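TT1696 protein (Thermus thermophilus, PDB 1UFB) is of unknown function but forms a compact all-helical HEPN domain and may bind DNA. Local coordinates at residues D26-C31 with R102-L107; A40-L45 with L120-E125; G55-D60 with V81-Y86. All coordinates share one frame; numbering follows the deposited sequence.

Contacts 1 and 2 join the same two elements, helix 27-48 and helix 106-126, on opposite sides of the chain's centre, their own centres 23 Å apart. Contact 2 is core: every touching residue is buried and the side chains that meet are all aliphatic or aromatic. Contact 1, at the starts of both helices, is partly buried, and there rings rest on backbone as well as on side chains. Contact 3 lies at the surface, nested in sequence inside the loops closed by the other two, and adds hydrogen bonds to a carboxylate and a ring stack. It touches both: K43 NZ bonds G55 O at 3.0 Å, and C31 O lies 3.5 Å from Y85 CB.

Contact 1: D26-C31 with R102-L107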
loop_
_atom_site.group_PDB
_atom_site.type_symbol
_atom_site.label_atom_id
_atom_site.label_comp_id
_atom_site.label_asym_id
_atom_site.label_seq_id
_atom_site.Cartn_x
_atom_site.Cartn_y
_atom_site.Cartn_z
ATOM N N ASP A 26 0.290 -10.230 -9.541
ATOM C CA ASP A 26 0.108 -9.871 -8.086
ATOM C C ASP A 26 -1.264 -9.186 -7.980
ATOM O O ASP A 26 -1.364 -7.975 -7.865
ATOM C CB ASP A 26 1.248 -8.927 -7.639
ATOM C CG ASP A 26 2.607 -9.611 -7.603
ATOM O OD1 ASP A 26 2.661 -10.874 -7.591
ATOM O OD2 ASP A 26 3.621 -8.889 -7.577
ATOM N N TYR A 27 -2.326 -10.024 -8.009
ATOM C CA TYR A 27 -3.708 -9.555 -8.048
ATOM C C TYR A 27 -4.182 -8.730 -6.861
ATOM O O TYR A 27 -4.787 -7.688 -7.058
ATOM C CB TYR A 27 -4.666 -10.771 -8.335
ATOM C CG TYR A 27 -4.208 -11.541 -9.593
ATOM C CD1 TYR A 27 -4.128 -12.951 -9.627
ATOM C CD2 TYR A 27 -3.823 -10.836 -10.742
ATOM C CE1 TYR A 27 -3.656 -13.638 -10.849
ATOM C CE2 TYR A 27 -3.361 -11.479 -11.899
ATOM C CZ TYR A 27 -3.279 -12.853 -11.967
ATOM O OH TYR A 27 -2.835 -13.345 -13.210
ATOM N N ALA A 28 -3.904 -9.203 -5.661
ATOM C CA ALA A 28 -4.280 -8.484 -4.481
ATOM C C ALA A 28 -3.563 -7.110 -4.529
ATOM O O ALA A 28 -4.174 -6.056 -4.228
ATOM C CB ALA A 28 -3.862 -9.269 -3.250
ATOM N N TRP A 29 -2.279 -7.109 -4.829
ATOM C CA TRP A 29 -1.571 -5.813 -4.884
ATOM C C TRP A 29 -2.169 -4.920 -5.953
ATOM O O TRP A 29 -2.206 -3.704 -5.785
ATOM C CB TRP A 29 -0.048 -6.024 -5.146
ATOM C CG TRP A 29 0.670 -6.208 -3.829
ATOM C CD1 TRP A 29 1.020 -7.389 -3.240
ATOM C CD2 TRP A 29 1.094 -5.164 -2.933
ATOM N NE1 TRP A 29 1.653 -7.154 -2.017
ATOM C CE2 TRP A 29 1.708 -5.794 -1.805
ATOM C CE3 TRP A 29 1.030 -3.773 -2.975
ATOM C CZ2 TRP A 29 2.259 -5.054 -0.716
ATOM C CZ3 TRP A 29 1.587 -3.034 -1.893
ATOM C CH2 TRP A 29 2.189 -3.692 -0.779
ATOM N N ALA A 30 -2.604 -5.510 -7.094
ATOM C CA ALA A 30 -3.227 -4.722 -8.149
ATOM C C ALA A 30 -4.528 -4.089 -7.620
ATOM O O ALA A 30 -4.876 -2.944 -7.958
ATOM C CB ALA A 30 -3.579 -5.645 -9.414
ATOM N N CYS A 31 -5.285 -4.832 -6.834
ATOM C CA CYS A 31 -6.519 -4.326 -6.288
ATOM C C CYS A 31 -6.238 -3.171 -5.305
ATOM O O CYS A 31 -6.980 -2.183 -5.255
ATOM C CB CYS A 31 -7.260 -5.398 -5.483
ATOM S SG CYS A 31 -8.044 -6.659 -6.644
ATOM N N ARG A 102 -3.605 -14.592 -1.601
ATOM C CA ARG A 102 -4.246 -15.711 -2.299
ATOM C C ARG A 102 -5.740 -15.562 -2.502
ATOM O O ARG A 102 -6.345 -16.307 -3.251
ATOM C CB ARG A 102 -3.977 -17.056 -1.570
ATOM C CG ARG A 102 -4.787 -17.232 -0.358
ATOM C CD ARG A 102 -4.678 -18.652 0.254
ATOM N NE ARG A 102 -5.909 -18.904 1.017
ATOM C CZ ARG A 102 -6.053 -19.762 2.026
ATOM N NH1 ARG A 102 -5.015 -20.495 2.449
ATOM N NH2 ARG A 102 -7.256 -19.890 2.599
ATOM N N HIS A 103 -6.356 -14.601 -1.832
ATOM C CA HIS A 103 -7.785 -14.465 -1.986
ATOM C C HIS A 103 -8.188 -13.565 -3.135
ATOM O O HIS A 103 -9.366 -13.245 -3.230
ATOM C CB HIS A 103 -8.396 -13.916 -0.687
ATOM C CG HIS A 103 -8.228 -14.836 0.484
ATOM N ND1 HIS A 103 -7.164 -14.754 1.353
ATOM C CD2 HIS A 103 -8.978 -15.887 0.904
ATOM C CE1 HIS A 103 -7.259 -15.714 2.258
ATOM N NE2 HIS A 103 -8.350 -16.415 2.009
ATOM N N TYR A 104 -7.249 -13.166 -3.996
ATOM C CA TYR A 104 -7.603 -12.237 -5.065
ATOM C C TYR A 104 -7.270 -12.827 -6.433
ATOM O O TYR A 104 -6.248 -13.456 -6.573
ATOM C CB TYR A 104 -6.893 -10.890 -4.802
ATOM C CG TYR A 104 -7.425 -10.303 -3.507
ATOM C CD1 TYR A 104 -6.959 -10.757 -2.266
ATOM C CD2 TYR A 104 -8.495 -9.378 -3.526
ATOM C CE1 TYR A 104 -7.554 -10.300 -1.078
ATOM C CE2 TYR A 104 -9.094 -8.931 -2.372
ATOM C CZ TYR A 104 -8.620 -9.397 -1.131
ATOM O OH TYR A 104 -9.228 -8.958 0.009
ATOM N N THR A 105 -8.120 -12.612 -7.438
ATOM C CA THR A 105 -7.907 -13.251 -8.748
ATOM C C THR A 105 -7.671 -12.207 -9.854
ATOM O O THR A 105 -7.855 -10.972 -9.642
ATOM C CB THR A 105 -9.172 -14.060 -9.177
ATOM O OG1 THR A 105 -10.245 -13.113 -9.437
ATOM C CG2 THR A 105 -9.633 -15.061 -8.057
ATOM N N ARG A 106 -7.309 -12.692 -11.031
ATOM C CA ARG A 106 -7.074 -11.754 -12.116
ATOM C C ARG A 106 -8.378 -11.007 -12.502
ATOM O O ARG A 106 -8.359 -9.782 -12.775
ATOM C CB ARG A 106 -6.491 -12.445 -13.379
ATOM C CG ARG A 106 -6.302 -11.510 -14.627
ATOM C CD ARG A 106 -5.704 -12.241 -15.907
ATOM N NE ARG A 106 -6.665 -13.248 -16.441
ATOM C CZ ARG A 106 -7.725 -12.994 -17.198
ATOM N NH1 ARG A 106 -8.011 -11.744 -17.552
ATOM N NH2 ARG A 106 -8.532 -14.003 -17.593
ATOM N N LEU A 107 -9.496 -11.739 -12.607
ATOM C CA LEU A 107 -10.718 -11.068 -13.037
ATOM C C LEU A 107 -11.108 -9.980 -12.027
ATOM O O LEU A 107 -11.637 -8.924 -12.413
ATOM C CB LEU A 107 -11.912 -12.053 -13.217
ATOM C CG LEU A 107 -11.670 -13.082 -14.352
ATOM C CD1 LEU A 107 -12.824 -14.183 -14.326
ATOM C CD2 LEU A 107 -11.676 -12.356 -15.724
#
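Y27 CB and Y104 CB meet 4.2 Å apart, where the extended link into helix 106-126 of this helical HEPN fold passes the first turn of helix 27-48. Each tyrosine then sends its ring a different way. The Y27 ring lies flat over the beginning of helix 106-126: R106 N sits 3.5 Å above the ring plane near its rim, and R106 CB lies 3.8 Å from the centroid, 23° off the normal, a CH-pi contact over the face. Placing CG of Y27 beside its own backbone N (chi1 -52°) carries the ring over R106 and leaves Y104 O near the plane at its edge. The guanidinium plane stands 77° from the ring; the arginine chain bends at chi3 and NH1 forms a salt bridge with E110, so the ring is met by the aliphatic stem. Replacing Y27 by an alanine would probably open a gap over R106 N and CB and leave the arginine's aliphatic stem freer to move. Just before R106, T105 holds the N-cap position; its OG1 caps a backbone N in the first turn of helix 106-126 and its N bonds the E108 carboxylate, consistent with a capping box. Y104 is buried. Its CB presses on A28 N at 3.5 Å, its CD1 meets A28 CB at 3.6 Å, and P88 touches it from a nearby loop. Farther along helix 27-48, C31 SG approaches the same ring obliquely, a sulfur-aromatic contact in which SG lies 4.2 Å from Y104 CD2.

Contact 2: A40-L45 with L120-E125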
loop_
_atom_site.group_PDB
_atom_site.type_symbol
_atom_site.label_atom_id
_atom_site.label_comp_id
_atom_site.label_asym_id
_atom_site.label_seq_id
_atom_site.Cartn_x
_atom_site.Cartn_y
_atom_site.Cartn_z
ATOM N N ALA A 40 -6.385 8.681 -4.416
ATOM C CA ALA A 40 -5.519 9.843 -4.772
ATOM C C ALA A 40 -6.270 10.805 -5.776
ATOM O O ALA A 40 -6.208 12.071 -5.631
ATOM C CB ALA A 40 -4.158 9.322 -5.399
ATOM N N ALA A 41 -6.983 10.207 -6.719
ATOM C CA ALA A 41 -7.722 11.028 -7.716
ATOM C C ALA A 41 -8.771 11.844 -7.010
ATOM O O ALA A 41 -8.885 13.067 -7.283
ATOM C CB ALA A 41 -8.391 10.149 -8.767
ATOM N N LEU A 42 -9.549 11.216 -6.093
ATOM C CA LEU A 42 -10.568 11.978 -5.396
ATOM C C LEU A 42 -9.956 13.004 -4.465
ATOM O O LEU A 42 -10.481 14.074 -4.341
ATOM C CB LEU A 42 -11.564 11.065 -4.657
ATOM C CG LEU A 42 -12.462 10.289 -5.635
ATOM C CD1 LEU A 42 -13.272 9.255 -4.961
ATOM C CD2 LEU A 42 -13.436 11.317 -6.313
ATOM N N LYS A 43 -8.836 12.696 -3.808
ATOM C CA LYS A 43 -8.206 13.693 -2.936
ATOM C C LYS A 43 -7.778 14.883 -3.840
ATOM O O LYS A 43 -7.925 16.032 -3.463
ATOM C CB LYS A 43 -7.026 13.031 -2.187
ATOM C CG LYS A 43 -7.570 12.270 -0.947
ATOM C CD LYS A 43 -6.516 11.467 -0.215
ATOM C CE LYS A 43 -7.202 10.773 0.987
ATOM N NZ LYS A 43 -6.059 9.975 1.739
ATOM N N GLY A 44 -7.331 14.601 -5.067
ATOM C CA GLY A 44 -6.961 15.681 -5.952
ATOM C C GLY A 44 -8.193 16.502 -6.364
ATOM O O GLY A 44 -8.127 17.729 -6.386
ATOM N N LEU A 45 -9.308 15.849 -6.668
ATOM C CA LEU A 45 -10.542 16.595 -6.992
ATOM C C LEU A 45 -10.921 17.467 -5.789
ATOM O O LEU A 45 -11.302 18.645 -5.947
ATOM C CB LEU A 45 -11.691 15.645 -7.333
ATOM C CG LEU A 45 -13.031 16.423 -7.535
ATOM C CD1 LEU A 45 -12.870 17.465 -8.675
ATOM C CD2 LEU A 45 -14.090 15.441 -7.916
ATOM N N LEU A 120 -11.179 7.868 -11.919
ATOM C CA LEU A 120 -10.187 8.772 -12.497
ATOM C C LEU A 120 -10.804 9.624 -13.603
ATOM O O LEU A 120 -10.549 10.854 -13.679
ATOM C CB LEU A 120 -9.050 7.968 -13.149
ATOM C CG LEU A 120 -7.763 8.115 -12.355
ATOM C CD1 LEU A 120 -7.318 9.617 -12.424
ATOM C CD2 LEU A 120 -8.076 7.628 -10.887
ATOM N N ALA A 121 -11.616 8.983 -14.427
ATOM C CA ALA A 121 -12.210 9.714 -15.610
ATOM C C ALA A 121 -13.206 10.763 -15.127
ATOM O O ALA A 121 -13.256 11.862 -15.653
ATOM C CB ALA A 121 -12.876 8.706 -16.577
ATOM N N PHE A 122 -13.982 10.414 -14.116
ATOM C CA PHE A 122 -14.960 11.336 -13.495
ATOM C C PHE A 122 -14.139 12.515 -12.933
ATOM O O PHE A 122 -14.429 13.697 -13.187
ATOM C CB PHE A 122 -15.719 10.564 -12.391
ATOM C CG PHE A 122 -16.427 11.430 -11.370
ATOM C CD1 PHE A 122 -17.686 11.969 -11.626
ATOM C CD2 PHE A 122 -15.817 11.693 -10.127
ATOM C CE1 PHE A 122 -18.322 12.766 -10.668
ATOM C CE2 PHE A 122 -16.453 12.493 -9.160
ATOM C CZ PHE A 122 -17.702 13.029 -9.433
ATOM N N VAL A 123 -13.079 12.217 -12.189
ATOM C CA VAL A 123 -12.270 13.297 -11.654
ATOM C C VAL A 123 -11.650 14.180 -12.771
ATOM O O VAL A 123 -11.624 15.425 -12.675
ATOM C CB VAL A 123 -11.133 12.724 -10.747
ATOM C CG1 VAL A 123 -10.088 13.815 -10.495
ATOM C CG2 VAL A 123 -11.743 12.243 -9.393
ATOM N N GLU A 124 -11.123 13.552 -13.814
ATOM C CA GLU A 124 -10.471 14.344 -14.869
ATOM C C GLU A 124 -11.482 15.287 -15.536
ATOM O O GLU A 124 -11.158 16.427 -15.870
ATOM C CB GLU A 124 -9.793 13.435 -15.912
ATOM C CG GLU A 124 -8.418 12.912 -15.425
ATOM C CD GLU A 124 -7.973 11.578 -16.086
ATOM O OE1 GLU A 124 -8.756 11.005 -16.900
ATOM O OE2 GLU A 124 -6.849 11.108 -15.763
ATOM N N GLU A 125 -12.717 14.839 -15.658
ATOM C CA GLU A 125 -13.694 15.704 -16.257
ATOM C C GLU A 125 -14.249 16.753 -15.289
ATOM O O GLU A 125 -14.721 17.790 -15.737
ATOM C CB GLU A 125 -14.808 14.877 -16.882
ATOM C CG GLU A 125 -16.061 14.771 -16.104
ATOM C CD GLU A 125 -16.648 13.410 -16.292
ATOM O OE1 GLU A 125 -16.243 12.758 -17.280
ATOM O OE2 GLU A 125 -17.494 12.979 -15.476
#
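Around A41 and V123, helix segments 40-45 and 120-125 run side by side in the same direction, their axes 9.3 Å apart at closest approach and crossing at 18°. The CA pairs that come nearest, A41 with L120 and L45 with V123, lie about one helical turn apart along each segment, as expected for two helices packed almost parallel in a helical bundle. V123 is the centre of the interface. Both of its methyls are used: CG1, anti to the backbone N, approaches A41 O to 3.5 Å, while CG2, beside that N, meets L42 CD2 at 3.6 Å and L45 CB at 4.0 Å. The valine is thus wedged among three residues of helix 27-48. One turn earlier, L120 leaves its helix pointing away from the partner, but its branched end comes back, and CD2 reaches A41 CB at 3.3 Å. That is tighter than normal carbon contact, and the leucine's chi1 of -110° departs from a staggered value, which together suggest that this corner is tight and the leucine somewhat strained. On the flank of V123, the F122 ring offers CE2 to L45 CD2 at 4.0 Å, the two side chains crossing at about a right angle. L42 CD2 lies near the plane of the same ring, at its edge. Helix 4-24 contributes further packing, L8 touching L120 and V123, and A11 touching A41; L62 of helix 58-63 touches both L42 and F122. A41 O, although pressed by valine methyls, already accepts the backbone N-H of L45 within its own helix. Since only apolar side chains meet, the union of these two helices here rests on shape fit and the exclusion of water, not on directional bonds.

Contact 3: G55-D60 with V81-Y86; sequences GHSILD and VLDKYY
H56 sets CG anti to its carbonyl carbon (chi1 -53°) while Y86 sets its own anti to the backbone N (chi1 175°), and these torsions bring the two rings face to face. The planes differ by only 3° and the centroids are 3.8 Å apart, an offset stack in which Y86 CZ lies over the centre of the imidazole; H56 CB also rests over the tyrosine face. H56 ND1 is bonded to E39, which, with the stack, probably helps to fix the rotation of the imidazole. The second half of the contact is the carboxylate of D83, set against the start of helix 58-63. OD1 accepts I58 N at 2.7 Å through its syn lone pair, and OD2 accepts L59 N at 3.1 Å from its syn side, slightly out of the carboxylate plane; the second bond is the straighter. S57, the N-cap residue, has OG 3.3 Å from D83 OD2, its proton undecided, and OG itself accepts D60 N at 2.8 Å, so side chains of two segments engage successive N-H groups of the first turn. A negative carboxylate here probably interacts favourably with the positive end of the helix. Between the two halves, one water donates to D83 O at 3.0 Å and weakly to H56 O, linking the backbones. R90 makes a cation-pi contact with Y86, which also packs on Y86 of the second subunit. The contact therefore joins the start of helix 58-63 to the C-terminal part of helix 73-83, while I58 reaches inward to L42 of helix 27-48 and I119 of helix 106-126, tying this surface corner to the helices beneath it.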
loop_
_atom_site.group_PDB
_atom_site.type_symbol
_atom_site.label_atom_id
_atom_site.label_comp_id
_atom_site.label_asym_id
_atom_site.label_seq_id
_atom_site.Cartn_x
_atom_site.Cartn_y
_atom_site.Cartn_z
ATOM N N GLY A 55 -8.490 10.012 4.743
ATOM C CA GLY A 55 -8.936 8.648 4.856
ATOM C C GLY A 55 -8.806 7.775 3.619
ATOM O O GLY A 55 -8.243 8.151 2.591
ATOM N N HIS A 56 -9.376 6.593 3.725
ATOM C CA HIS A 56 -9.272 5.617 2.640
ATOM C C HIS A 56 -10.584 5.161 2.060
ATOM O O HIS A 56 -10.587 4.340 1.178
ATOM C CB HIS A 56 -8.444 4.419 3.177
ATOM C CG HIS A 56 -7.147 4.869 3.757
ATOM N ND1 HIS A 56 -6.161 5.434 2.965
ATOM C CD2 HIS A 56 -6.718 4.974 5.049
ATOM C CE1 HIS A 56 -5.181 5.869 3.735
ATOM N NE2 HIS A 56 -5.493 5.609 5.002
ATOM N N SER A 57 -11.680 5.797 2.479
ATOM C CA SER A 57 -13.005 5.432 1.985
ATOM C C SER A 57 -13.370 6.213 0.727
ATOM O O SER A 57 -13.660 7.417 0.816
ATOM C CB SER A 57 -14.067 5.752 3.046
ATOM O OG SER A 57 -15.374 5.677 2.431
ATOM N N ILE A 58 -13.368 5.571 -0.435
ATOM C CA ILE A 58 -13.756 6.368 -1.551
ATOM C C ILE A 58 -15.295 6.729 -1.477
ATOM O O ILE A 58 -15.774 7.744 -2.047
ATOM C CB ILE A 58 -13.242 5.753 -2.904
ATOM C CG1 ILE A 58 -14.307 5.069 -3.568
ATOM C CG2 ILE A 58 -11.851 4.939 -2.780
ATOM C CD1 ILE A 58 -14.251 5.612 -4.849
ATOM N N LEU A 59 -16.046 5.965 -0.688
ATOM C CA LEU A 59 -17.466 6.336 -0.427
ATOM C C LEU A 59 -17.507 7.704 0.271
ATOM O O LEU A 59 -18.319 8.579 -0.102
ATOM C CB LEU A 59 -18.157 5.325 0.497
ATOM C CG LEU A 59 -18.908 4.139 -0.112
ATOM C CD1 LEU A 59 -19.686 3.389 1.014
ATOM C CD2 LEU A 59 -19.967 4.705 -1.159
ATOM N N ASP A 60 -16.714 7.899 1.323
ATOM C CA ASP A 60 -16.739 9.229 1.977
ATOM C C ASP A 60 -16.183 10.312 1.010
ATOM O O ASP A 60 -16.638 11.452 1.017
ATOM C CB ASP A 60 -15.842 9.304 3.212
ATOM C CG ASP A 60 -16.432 8.599 4.442
ATOM O OD1 ASP A 60 -17.483 8.998 4.921
ATOM O OD2 ASP A 60 -15.821 7.658 4.951
ATOM N N VAL A 81 -17.048 -1.328 -3.794
ATOM C CA VAL A 81 -16.184 -2.456 -4.149
ATOM C C VAL A 81 -14.696 -2.096 -3.818
ATOM O O VAL A 81 -13.989 -2.830 -3.146
ATOM C CB VAL A 81 -16.320 -2.739 -5.607
ATOM C CG1 VAL A 81 -15.313 -3.877 -6.064
ATOM C CG2 VAL A 81 -17.837 -3.144 -5.890
ATOM N N LEU A 82 -14.248 -0.948 -4.274
ATOM C CA LEU A 82 -12.840 -0.583 -4.040
ATOM C C LEU A 82 -12.501 -0.447 -2.575
ATOM O O LEU A 82 -11.367 -0.706 -2.156
ATOM C CB LEU A 82 -12.554 0.721 -4.795
ATOM C CG LEU A 82 -12.542 0.593 -6.337
ATOM C CD1 LEU A 82 -12.496 2.006 -6.965
ATOM C CD2 LEU A 82 -11.283 -0.219 -6.790
ATOM N N ASP A 83 -13.492 -0.109 -1.764
ATOM C CA ASP A 83 -13.241 0.152 -0.351
ATOM C C ASP A 83 -12.814 -1.069 0.404
ATOM O O ASP A 83 -12.089 -0.986 1.380
ATOM C CB ASP A 83 -14.464 0.843 0.307
ATOM C CG ASP A 83 -14.444 2.368 0.078
ATOM O OD1 ASP A 83 -13.410 2.830 -0.475
ATOM O OD2 ASP A 83 -15.417 3.106 0.436
ATOM N N LYS A 84 -13.199 -2.207 -0.100
ATOM C CA LYS A 84 -12.793 -3.478 0.490
ATOM C C LYS A 84 -11.380 -3.862 0.086
ATOM O O LYS A 84 -10.902 -4.924 0.489
ATOM C CB LYS A 84 -13.686 -4.598 0.005
ATOM C CG LYS A 84 -15.146 -4.307 0.259
ATOM C CD LYS A 84 -15.411 -4.057 1.744
ATOM C CE LYS A 84 -16.825 -4.546 2.054
ATOM N NZ LYS A 84 -17.262 -5.485 0.951
ATOM N N TYR A 85 -10.702 -3.036 -0.714
ATOM C CA TYR A 85 -9.329 -3.398 -1.143
ATOM C C TYR A 85 -8.217 -2.638 -0.412
ATOM O O TYR A 85 -7.041 -2.864 -0.723
ATOM C CB TYR A 85 -9.158 -3.196 -2.659
ATOM C CG TYR A 85 -10.112 -4.079 -3.489
ATOM C CD1 TYR A 85 -10.583 -3.658 -4.747
ATOM C CD2 TYR A 85 -10.498 -5.332 -3.025
ATOM C CE1 TYR A 85 -11.434 -4.479 -5.546
ATOM C CE2 TYR A 85 -11.342 -6.176 -3.823
ATOM C CZ TYR A 85 -11.794 -5.725 -5.078
ATOM O OH TYR A 85 -12.567 -6.514 -5.921
ATOM N N TYR A 86 -8.572 -1.708 0.488
ATOM C CA TYR A 86 -7.525 -0.977 1.178
ATOM C C TYR A 86 -6.771 -1.875 2.205
ATOM O O TYR A 86 -5.546 -1.983 2.189
ATOM C CB TYR A 86 -8.105 0.294 1.833
ATOM C CG TYR A 86 -7.079 1.023 2.661
ATOM C CD1 TYR A 86 -5.961 1.643 2.060
ATOM C CD2 TYR A 86 -7.149 0.959 4.082
ATOM C CE1 TYR A 86 -4.894 2.195 2.900
ATOM C CE2 TYR A 86 -6.145 1.457 4.878
ATOM C CZ TYR A 86 -5.034 2.073 4.301
ATOM O OH TYR A 86 -4.141 2.595 5.185
HETATM O O HOH W 1 -11.530 1.685 2.671
#